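Local coordinates for protein monothiol glutaredoxin-S14, chloroplastic (Arabidopsis thaliana, PDB 3IPZ) that probably binds a glutathione-ligated [2Fe-2S] cluster as a CGFS-type monothiol glutaredoxin and may pass it on to iron-sulfur proteins of the chloroplast, at residues Gln63-Lys66 with Glu67-Trp71. Numbering follows the deposited sequence.
Sequences QGLK and EYSNW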
loop_
_atom_site.group_PDB
_atom_site.type_symbol
_atom_site.label_atom_id
_atom_site.label_comp_id
_atom_site.label_asym_id
_atom_site.label_seq_id
_atom_site.Cartn_x
_atom_site.Cartn_y
_atom_site.Cartn_z
ATOM N N GLN A 63 -9.855 -2.875 8.957
ATOM C CA GLN A 63 -11.010 -3.601 8.456
ATOM C C GLN A 63 -11.643 -2.923 7.241
ATOM O O GLN A 63 -12.174 -3.597 6.356
ATOM C CB GLN A 63 -12.028 -3.806 9.586
ATOM C CG GLN A 63 -11.575 -4.878 10.603
ATOM C CD GLN A 63 -12.523 -5.029 11.789
ATOM O OE1 GLN A 63 -13.719 -5.268 11.614
ATOM N NE2 GLN A 63 -11.987 -4.897 13.003
ATOM N N GLY A 64 -11.573 -1.596 7.184
ATOM C CA GLY A 64 -12.124 -0.882 6.045
ATOM C C GLY A 64 -11.289 -1.110 4.787
ATOM O O GLY A 64 -11.824 -1.291 3.689
ATOM N N LEU A 65 -9.968 -1.112 4.939
ATOM C CA LEU A 65 -9.086 -1.322 3.800
ATOM C C LEU A 65 -9.225 -2.733 3.222
ATOM O O LEU A 65 -9.161 -2.920 2.009
ATOM C CB LEU A 65 -7.638 -1.028 4.205
ATOM C CG LEU A 65 -7.288 0.467 4.184
ATOM C CD1 LEU A 65 -5.998 0.734 4.944
ATOM C CD2 LEU A 65 -7.170 0.924 2.752
ATOM N N LYS A 66 -9.421 -3.726 4.081
ATOM C CA LYS A 66 -9.596 -5.088 3.605
ATOM C C LYS A 66 -10.774 -5.125 2.628
ATOM O O LYS A 66 -10.736 -5.816 1.614
ATOM C CB LYS A 66 -9.870 -6.044 4.773
ATOM C CG LYS A 66 -8.662 -6.357 5.637
ATOM C CD LYS A 66 -9.027 -7.214 6.856
ATOM C CE LYS A 66 -9.613 -8.575 6.445
ATOM N NZ LYS A 66 -9.785 -9.528 7.586
ATOM N N GLU A 67 -11.821 -4.369 2.929
ATOM C CA GLU A 67 -12.992 -4.354 2.070
ATOM C C GLU A 67 -12.785 -3.456 0.864
ATOM O O GLU A 67 -13.160 -3.813 -0.245
ATOM C CB GLU A 67 -14.225 -3.891 2.844
ATOM C CG GLU A 67 -15.518 -4.116 2.074
ATOM C CD GLU A 67 -16.750 -3.683 2.851
ATOM O OE1 GLU A 67 -16.895 -4.120 4.015
ATOM O OE2 GLU A 67 -17.572 -2.916 2.296
ATOM N N TYR A 68 -12.197 -2.286 1.085
ATOM C CA TYR A 68 -11.930 -1.330 0.011
ATOM C C TYR A 68 -11.016 -1.928 -1.070
ATOM O O TYR A 68 -11.282 -1.790 -2.259
ATOM C CB TYR A 68 -11.267 -0.074 0.590
ATOM C CG TYR A 68 -11.089 1.063 -0.391
ATOM C CD1 TYR A 68 -12.160 1.872 -0.753
ATOM C CD2 TYR A 68 -9.840 1.340 -0.945
ATOM C CE1 TYR A 68 -11.990 2.937 -1.643
ATOM C CE2 TYR A 68 -9.660 2.395 -1.832
ATOM C CZ TYR A 68 -10.737 3.192 -2.176
ATOM O OH TYR A 68 -10.563 4.249 -3.048
ATOM N N SER A 69 -9.939 -2.583 -0.642
ATOM C CA SER A 69 -8.968 -3.190 -1.554
ATOM C C SER A 69 -9.382 -4.590 -1.998
ATOM O O SER A 69 -8.866 -5.112 -2.988
ATOM C CB SER A 69 -7.600 -3.306 -0.870
ATOM O OG SER A 69 -7.200 -2.072 -0.313
ATOM N N ASN A 70 -10.308 -5.186 -1.249
ATOM C CA ASN A 70 -10.785 -6.542 -1.487
ATOM C C ASN A 70 -9.623 -7.532 -1.406
ATOM O O ASN A 70 -9.507 -8.452 -2.211
ATOM C CB ASN A 70 -11.477 -6.666 -2.843
ATOM C CG ASN A 70 -12.186 -8.005 -3.000
ATOM O OD1 ASN A 70 -13.042 -8.360 -2.188
ATOM N ND2 ASN A 70 -11.826 -8.755 -4.033
ATOM N N TRP A 71 -8.772 -7.324 -0.410
ATOM C CA TRP A 71 -7.598 -8.142 -0.160
ATOM C C TRP A 71 -7.543 -8.244 1.366
ATOM O O TRP A 71 -7.420 -7.235 2.052
ATOM C CB TRP A 71 -6.354 -7.439 -0.732
ATOM C CG TRP A 71 -5.095 -8.195 -0.505
ATOM C CD1 TRP A 71 -4.099 -7.885 0.374
ATOM C CD2 TRP A 71 -4.745 -9.455 -1.085
ATOM N NE1 TRP A 71 -3.152 -8.883 0.386
ATOM C CE2 TRP A 71 -3.526 -9.860 -0.500
ATOM C CE3 TRP A 71 -5.349 -10.286 -2.040
ATOM C CZ2 TRP A 71 -2.894 -11.066 -0.837
ATOM C CZ3 TRP A 71 -4.722 -11.484 -2.377
ATOM C CH2 TRP A 71 -3.506 -11.859 -1.773
#
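The last turn of helix 59-69 meets its own C-terminal cap here, a local contact in which backbone carbonyls of Gly64, Leu65 and Lys66 accept N-H groups from residues further along the chain. Two nearly straight i to i+4 bonds carry the helix to its end: Tyr68 N reaches Gly64 O at 2.8 Å, and Ser69 N reaches Leu65 O at 2.8 Å. Asn70 then turns to positive phi (59°), which swings the chain round and brings Trp71 N to Lys66 O at 3.2 Å; a weak bond from Asn70 N to Glu67 O (3.3 Å) completes the cap. Beyond the Trp71 N bond, the chain stays near the helix, with Lys66 CA 3.4 Å from Trp71 O in a C-H...O contact. Ser69 OG, beside its own backbone N (chi1 -51°), comes within 3.2 Å of Leu65 O and is hydrogen-bonded to Tyr78 OH and Gln76 OE1 of strand 76-79. With CG anti to its N (chi1 -173°), Tyr68 sends its ring away from the turn to pack on helix 5-15, while Leu65 packs on Phe74. Lys66, inferred to bind glutathione, sits within this Schellman motif, whose Ser69, Asn70 and Trp71 already belong to the region required for CAX1 activation in this thioredoxin-like fold.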